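Local coordinates for regulatory protein SWI6 (Saccharomyces cerevisiae, PDB 1SW6) that acts, as partner of SWI4 in SBF and of MBP1 in MBF, in cell-cycle-dependent transcription, and is represented here by its ankyrin-repeat domain, at residues Met200-Leu205 / Ala278-Gly283; Thr285-Ala290 / Asp300-Tyr305; Ile45-Pro50 / Ile195-Met200. All coordinates share one frame; numbering follows the deposited sequence.

Contact 1: residues Met200-Leu205 / Ala278-Gly283; sequences MNRTIL and AQDSNG
Two neighbouring finger loops of the ankyrin stack meet where Met200 and Arg202 face Asp280 and Ser281, one leading into helix 204-212, the other into helix 286-293. The backbones are joined by Ser281 N, which donates to Met200 O at 3.0 Å from above the carbonyl plane; Ser281 OG adds a weak bond to the same oxygen. Next to this, Asp280 CA makes a C-H...O contact with Asn201 O, and a water lies within hydrogen-bonding distance of both Asn201 O and Gln279 O. Beside this lies a salt bridge: the extended Arg202 runs alongside Asp280, and Arg202 NE donates to the anti lone pair of Asp280 OD2 at 3.1 Å, nearly straight (166°). Guanidinium and carboxylate are almost coplanar, and Met200 CE sits 4.0 Å above the centre of one guanidinium face. Without the guanidinium, as with an alanine here, Asp280 OD2 is likely to lose its charged mate and Met200 CE the flat surface it covers. Aspartate suits the turn because its other oxygen, OD1, serves the backbone, accepting from Asn282 N at 2.9 Å and from Asp284 N. With CG between its backbone N and carbonyl carbon (chi1 68°), the carboxylate curls back over the turn. An Asx turn within a type I turn closing on Gly283, whose positive phi favours glycine, occurs here where adjacent ankyrin finger loops pack side by side.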
# COMPACT_ATOMS: atom_id res chain seq x y z
N MET A 200 -4.75 -16.47 9.92
CA MET A 200 -5.85 -17.22 9.30
C MET A 200 -5.34 -18.63 8.97
O MET A 200 -5.98 -19.38 8.23
CB MET A 200 -6.26 -16.53 8.00
CG MET A 200 -6.93 -15.18 8.19
SD MET A 200 -8.62 -15.37 8.80
CE MET A 200 -9.45 -15.89 7.28
N ASN A 201 -4.19 -18.97 9.54
CA ASN A 201 -3.54 -20.26 9.29
C ASN A 201 -3.35 -20.44 7.78
O ASN A 201 -3.41 -21.56 7.27
CB ASN A 201 -4.36 -21.43 9.86
CG ASN A 201 -4.47 -21.38 11.37
OD1 ASN A 201 -3.52 -21.01 12.06
ND2 ASN A 201 -5.62 -21.75 11.88
N ARG A 202 -3.12 -19.34 7.08
CA ARG A 202 -2.90 -19.39 5.65
C ARG A 202 -1.41 -19.42 5.35
O ARG A 202 -0.63 -18.62 5.89
CB ARG A 202 -3.56 -18.20 4.96
CG ARG A 202 -5.04 -18.43 4.76
CD ARG A 202 -5.77 -17.18 4.30
NE ARG A 202 -7.15 -17.50 3.96
CZ ARG A 202 -8.05 -16.60 3.56
NH1 ARG A 202 -7.70 -15.32 3.47
NH2 ARG A 202 -9.28 -16.98 3.25
N THR A 203 -1.01 -20.37 4.51
CA THR A 203 0.39 -20.54 4.14
C THR A 203 0.72 -19.67 2.94
O THR A 203 -0.14 -18.95 2.42
CB THR A 203 0.67 -21.99 3.77
OG1 THR A 203 0.09 -22.27 2.48
CG2 THR A 203 0.02 -22.92 4.81
N ILE A 204 1.97 -19.75 2.49
CA ILE A 204 2.41 -18.98 1.34
C ILE A 204 1.61 -19.42 0.10
O ILE A 204 1.33 -18.61 -0.78
CB ILE A 204 3.92 -19.16 1.08
CG1 ILE A 204 4.36 -18.23 -0.07
CG2 ILE A 204 4.24 -20.59 0.74
CD1 ILE A 204 4.34 -16.75 0.33
N LEU A 205 1.24 -20.70 0.04
CA LEU A 205 0.47 -21.19 -1.10
C LEU A 205 -0.93 -20.63 -1.11
O LEU A 205 -1.49 -20.38 -2.17
CB LEU A 205 0.38 -22.72 -1.11
CG LEU A 205 1.64 -23.49 -1.47
CD1 LEU A 205 1.32 -24.99 -1.62
CD2 LEU A 205 2.21 -22.93 -2.77
N ALA A 278 -2.53 -28.21 3.05
CA ALA A 278 -2.81 -27.62 4.36
C ALA A 278 -4.12 -26.84 4.34
O ALA A 278 -4.47 -26.21 3.34
CB ALA A 278 -1.67 -26.68 4.75
N GLN A 279 -4.85 -26.88 5.45
CA GLN A 279 -6.13 -26.18 5.53
C GLN A 279 -6.02 -24.93 6.38
O GLN A 279 -5.38 -24.95 7.43
CB GLN A 279 -7.19 -27.10 6.12
CG GLN A 279 -7.64 -28.20 5.17
CD GLN A 279 -8.49 -29.24 5.87
OE1 GLN A 279 -7.97 -30.07 6.61
NE2 GLN A 279 -9.80 -29.19 5.65
N ASP A 280 -6.64 -23.85 5.93
CA ASP A 280 -6.62 -22.60 6.69
C ASP A 280 -7.72 -22.65 7.73
O ASP A 280 -8.29 -23.72 7.98
CB ASP A 280 -6.80 -21.39 5.76
CG ASP A 280 -8.20 -21.31 5.16
OD1 ASP A 280 -9.02 -22.21 5.38
OD2 ASP A 280 -8.46 -20.32 4.44
N SER A 281 -8.03 -21.51 8.34
CA SER A 281 -9.05 -21.44 9.38
C SER A 281 -10.47 -21.78 8.94
O SER A 281 -11.31 -22.14 9.77
CB SER A 281 -9.04 -20.06 10.04
OG SER A 281 -7.97 -19.97 10.97
N ASN A 282 -10.74 -21.65 7.64
CA ASN A 282 -12.06 -21.97 7.11
C ASN A 282 -12.04 -23.45 6.73
O ASN A 282 -13.07 -24.03 6.39
CB ASN A 282 -12.39 -21.12 5.88
CG ASN A 282 -12.34 -19.63 6.17
OD1 ASN A 282 -12.65 -19.19 7.28
ND2 ASN A 282 -11.97 -18.83 5.16
N GLY A 283 -10.86 -24.05 6.80
CA GLY A 283 -10.71 -25.45 6.45
C GLY A 283 -10.46 -25.62 4.96
O GLY A 283 -10.56 -26.73 4.43
O HOH W 1 -2.30 -24.05 7.28

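Contact 2: residues Thr285-Ala290 / Asp300-Tyr305; sequences TCLNIA and DALLDY
Leu302 reaches from helix 296-304 into the side of helix 286-293 and fills the tight half of this contact. Its two methyls divide the work: CD2 lies 3.8 Å from Cys286 SG, while CD1 comes within 3.8 Å of Leu287 CA, touching the backbone itself. The same CD1 also meets the methyl of Ala290, at 4.2 Å from its CB. The small Cys286 and Ala290, one helical turn apart, suit this place because they leave room for a branched chain between them. Cys286 turns SG to the position between its backbone N and carbonyl carbon (chi1 61°), which directs the sulfur at Leu302. Leu287 and Leu302 lie antiparallel, overlapping near their CD1 methyls, which are 4.2 Å apart. Around this buried half, Ile209 of helix 204-212 and Leu225 of helix 218-234 also pack on Leu302, so the preceding repeat completes its surroundings.

The other side is looser. Leu303, partly exposed, makes a single side-chain contact with the other segment, its CD2 lying 3.9 Å from Leu287 CD2, and its chain runs crosswise to that of Leu287. A leucine at this rim of the pair offers an apolar methyl to Leu287, while the acidic Asp300 turns away from the partner helix and Asp304 is exposed to solvent.

No hydrogen bond links the segments, so apolar packing carries the pairing. The start of helix 286-293 is fixed separately: Thr285 OG1, at the N-cap, accepts from Asn288 N at 3.1 Å. With axes 10.2 Å apart and directions 153° from each other, the two segments form the antiparallel helix pair of an ankyrin repeat.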
# COMPACT_ATOMS: atom_id res chain seq x y z
N THR A 285 -8.20 -25.60 1.49
CA THR A 285 -6.85 -25.86 1.01
C THR A 285 -6.70 -24.79 -0.07
O THR A 285 -7.70 -24.20 -0.49
CB THR A 285 -6.75 -27.23 0.37
OG1 THR A 285 -7.73 -27.35 -0.66
CG2 THR A 285 -6.94 -28.32 1.40
N CYS A 286 -5.48 -24.52 -0.53
CA CYS A 286 -5.34 -23.51 -1.56
C CYS A 286 -6.12 -23.97 -2.80
O CYS A 286 -6.69 -23.16 -3.53
CB CYS A 286 -3.86 -23.24 -1.88
SG CYS A 286 -2.85 -24.60 -2.52
N LEU A 287 -6.19 -25.27 -3.00
CA LEU A 287 -6.93 -25.81 -4.13
C LEU A 287 -8.43 -25.47 -4.05
O LEU A 287 -9.05 -25.16 -5.07
CB LEU A 287 -6.77 -27.33 -4.21
CG LEU A 287 -7.57 -28.01 -5.32
CD1 LEU A 287 -7.14 -27.47 -6.69
CD2 LEU A 287 -7.38 -29.52 -5.23
N ASN A 288 -8.99 -25.54 -2.85
CA ASN A 288 -10.41 -25.26 -2.64
C ASN A 288 -10.71 -23.77 -2.87
O ASN A 288 -11.77 -23.42 -3.38
CB ASN A 288 -10.85 -25.68 -1.23
CG ASN A 288 -12.31 -26.14 -1.19
OD1 ASN A 288 -13.03 -26.01 -2.18
ND2 ASN A 288 -12.75 -26.68 -0.05
N ILE A 289 -9.78 -22.90 -2.49
CA ILE A 289 -9.92 -21.47 -2.69
C ILE A 289 -9.84 -21.22 -4.20
O ILE A 289 -10.57 -20.40 -4.76
CB ILE A 289 -8.77 -20.69 -2.00
CG1 ILE A 289 -8.99 -20.67 -0.48
CG2 ILE A 289 -8.66 -19.27 -2.59
CD1 ILE A 289 -7.82 -20.11 0.30
N ALA A 290 -8.94 -21.95 -4.85
CA ALA A 290 -8.74 -21.82 -6.28
C ALA A 290 -9.95 -22.31 -7.09
O ALA A 290 -10.29 -21.72 -8.11
CB ALA A 290 -7.48 -22.58 -6.71
N ASP A 300 -5.47 -26.39 -12.48
CA ASP A 300 -4.80 -27.52 -13.13
C ASP A 300 -3.36 -27.65 -12.68
O ASP A 300 -2.88 -28.76 -12.48
CB ASP A 300 -4.86 -27.37 -14.65
CG ASP A 300 -6.26 -27.63 -15.22
OD1 ASP A 300 -6.44 -27.45 -16.44
OD2 ASP A 300 -7.17 -28.02 -14.44
N ALA A 301 -2.66 -26.53 -12.53
CA ALA A 301 -1.26 -26.59 -12.09
C ALA A 301 -1.19 -27.28 -10.72
O ALA A 301 -0.36 -28.17 -10.51
CB ALA A 301 -0.68 -25.19 -12.01
N LEU A 302 -2.07 -26.87 -9.81
CA LEU A 302 -2.11 -27.46 -8.47
C LEU A 302 -2.48 -28.94 -8.49
O LEU A 302 -1.94 -29.73 -7.70
CB LEU A 302 -3.11 -26.73 -7.58
CG LEU A 302 -2.73 -25.38 -6.97
CD1 LEU A 302 -3.94 -24.83 -6.25
CD2 LEU A 302 -1.54 -25.55 -6.01
N LEU A 303 -3.43 -29.30 -9.34
CA LEU A 303 -3.86 -30.69 -9.44
C LEU A 303 -2.70 -31.53 -9.94
O LEU A 303 -2.47 -32.64 -9.43
CB LEU A 303 -5.07 -30.82 -10.37
CG LEU A 303 -6.42 -30.40 -9.75
CD1 LEU A 303 -7.49 -30.36 -10.83
CD2 LEU A 303 -6.81 -31.37 -8.64
N ASP A 304 -1.97 -31.00 -10.91
CA ASP A 304 -0.83 -31.72 -11.47
C ASP A 304 0.30 -31.89 -10.46
O ASP A 304 1.15 -32.76 -10.63
CB ASP A 304 -0.30 -31.02 -12.72
CG ASP A 304 -1.25 -31.17 -13.91
OD1 ASP A 304 -2.28 -31.87 -13.77
OD2 ASP A 304 -0.98 -30.58 -14.98
N TYR A 305 0.32 -31.07 -9.42
CA TYR A 305 1.35 -31.18 -8.40
C TYR A 305 0.87 -32.18 -7.35
O TYR A 305 1.60 -32.51 -6.41
CB TYR A 305 1.66 -29.82 -7.77
CG TYR A 305 2.59 -28.92 -8.60
CD1 TYR A 305 2.29 -27.57 -8.79
CD2 TYR A 305 3.77 -29.42 -9.16
CE1 TYR A 305 3.15 -26.72 -9.54
CE2 TYR A 305 4.63 -28.59 -9.90
CZ TYR A 305 4.31 -27.24 -10.09
OH TYR A 305 5.14 -26.42 -10.82

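Contact 3: residues Ile45-Pro50 / Ile195-Met200; sequences IMKALP and ILEDSM
The methyl CE of Met46 rests 3.9 Å from Leu196 CD2, the two side chains running side by side on one face of a short parallel two-stranded sheet, where Leu196 CD1 also meets Ala48 CB. This sheet joins the segment before helix 57-71 to the link between the second and third ankyrin repeats. Met46 runs alongside Leu196 because CG lies anti to the backbone N (chi1 -174°) and the chain bends only at its end. Next come the backbone bonds: Met46 N donates to Ile195 O at 2.8 Å, Glu197 N returns one to Met46 O at 2.8 Å, and Ala48 N reaches Glu197 O at a longer 3.3 Å.

The opposite face carries Lys47 and Glu197. Ile45 lies across the Glu197 stem, so that CG2 of the isoleucine packs against its aliphatic part and carboxylate. A flexible lysine suits the outer edge: it bends twice, at chi3 and chi4, bringing its ammonium to the finger loop that follows the strand. On the way it passes Glu197 OE1, with which it forms a long salt bridge, and it has a weak hydrogen bond to Asn201 OD1, while Lys47 NZ donates to Asp198 O at 3.1 Å from above the carbonyl plane.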
# COMPACT_ATOMS: atom_id res chain seq x y z
N ILE A 45 4.87 -26.55 10.43
CA ILE A 45 4.42 -25.20 10.17
C ILE A 45 4.39 -24.43 11.49
O ILE A 45 4.05 -24.97 12.53
CB ILE A 45 3.03 -25.19 9.49
CG1 ILE A 45 3.17 -25.58 8.01
CG2 ILE A 45 2.39 -23.82 9.60
CD1 ILE A 45 1.87 -25.57 7.23
N MET A 46 4.75 -23.16 11.42
CA MET A 46 4.83 -22.31 12.60
C MET A 46 4.08 -21.00 12.34
O MET A 46 3.94 -20.56 11.20
CB MET A 46 6.31 -22.04 12.88
CG MET A 46 6.63 -21.30 14.15
SD MET A 46 8.43 -21.21 14.36
CE MET A 46 8.79 -19.52 13.85
N LYS A 47 3.57 -20.37 13.40
CA LYS A 47 2.88 -19.11 13.22
C LYS A 47 3.97 -18.04 13.16
O LYS A 47 4.99 -18.15 13.85
CB LYS A 47 1.92 -18.84 14.38
CG LYS A 47 0.81 -19.88 14.50
CD LYS A 47 -0.32 -19.42 15.40
CE LYS A 47 -1.14 -18.32 14.74
NZ LYS A 47 -1.78 -18.78 13.47
N ALA A 48 3.76 -17.02 12.33
CA ALA A 48 4.75 -15.96 12.23
C ALA A 48 4.86 -15.31 13.60
O ALA A 48 3.89 -15.28 14.36
CB ALA A 48 4.32 -14.93 11.19
N LEU A 49 6.04 -14.80 13.94
CA LEU A 49 6.22 -14.15 15.23
C LEU A 49 5.30 -12.94 15.31
O LEU A 49 5.06 -12.25 14.31
CB LEU A 49 7.68 -13.71 15.41
CG LEU A 49 8.71 -14.84 15.36
CD1 LEU A 49 10.09 -14.31 15.74
CD2 LEU A 49 8.29 -15.95 16.30
N PRO A 50 4.76 -12.66 16.50
CA PRO A 50 3.86 -11.51 16.67
C PRO A 50 4.58 -10.20 16.37
O PRO A 50 5.76 -10.04 16.69
CB PRO A 50 3.42 -11.62 18.13
CG PRO A 50 4.64 -12.23 18.79
CD PRO A 50 5.05 -13.31 17.80
N ILE A 195 7.73 -21.77 6.08
CA ILE A 195 7.07 -22.60 7.09
C ILE A 195 6.09 -21.83 7.97
O ILE A 195 5.48 -22.40 8.87
CB ILE A 195 8.10 -23.30 8.00
CG1 ILE A 195 8.72 -22.29 8.96
CG2 ILE A 195 9.16 -23.99 7.14
CD1 ILE A 195 9.52 -22.94 10.07
N LEU A 196 5.92 -20.54 7.68
CA LEU A 196 5.02 -19.70 8.46
C LEU A 196 3.57 -19.60 7.96
O LEU A 196 3.32 -19.52 6.75
CB LEU A 196 5.62 -18.28 8.54
CG LEU A 196 7.07 -18.14 9.00
CD1 LEU A 196 7.52 -16.67 8.92
CD2 LEU A 196 7.18 -18.66 10.43
N GLU A 197 2.62 -19.59 8.89
CA GLU A 197 1.20 -19.43 8.58
C GLU A 197 0.76 -18.15 9.29
O GLU A 197 1.30 -17.81 10.34
CB GLU A 197 0.37 -20.61 9.09
CG GLU A 197 0.41 -20.83 10.59
CD GLU A 197 -0.43 -22.02 11.04
OE1 GLU A 197 -0.52 -22.26 12.26
OE2 GLU A 197 -0.99 -22.71 10.17
N ASP A 198 -0.20 -17.43 8.72
CA ASP A 198 -0.66 -16.19 9.33
C ASP A 198 -1.81 -16.40 10.32
O ASP A 198 -2.13 -17.54 10.69
CB ASP A 198 -1.06 -15.19 8.23
CG ASP A 198 -2.23 -15.66 7.39
OD1 ASP A 198 -2.48 -15.04 6.33
OD2 ASP A 198 -2.91 -16.63 7.79
N SER A 199 -2.43 -15.31 10.75
CA SER A 199 -3.52 -15.39 11.71
C SER A 199 -4.74 -16.15 11.21
O SER A 199 -5.66 -16.44 11.98
CB SER A 199 -3.93 -13.98 12.14
OG SER A 199 -2.83 -13.33 12.76
N MET A 200 -4.75 -16.47 9.92
CA MET A 200 -5.85 -17.22 9.30
C MET A 200 -5.34 -18.63 8.97
O MET A 200 -5.98 -19.38 8.23
CB MET A 200 -6.26 -16.53 8.00
CG MET A 200 -6.93 -15.18 8.19
SD MET A 200 -8.62 -15.37 8.80
CE MET A 200 -9.45 -15.89 7.28

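Overall arrangement
From the N terminus, contact 3 comes first: strand 46-47 pairs with strand 196-197 and closes a loop of 144 residues that takes in the first ankyrin repeat and nearly all of the second. Contact 1 takes over at the shared residue Met200 and closes the next 72 residues, carrying the third repeat round to the finger loop before the fourth. Contact 2 follows with a loop of only nine residues inside the fourth repeat. The three are in series, and none nests in or crosses another. Contact 1 lies in the middle, touching contact 3 through Thr203 and Ile45 and contact 2 through Gln279 and Thr285; contacts 2 and 3 stay about 8 Å apart at their nearest atoms.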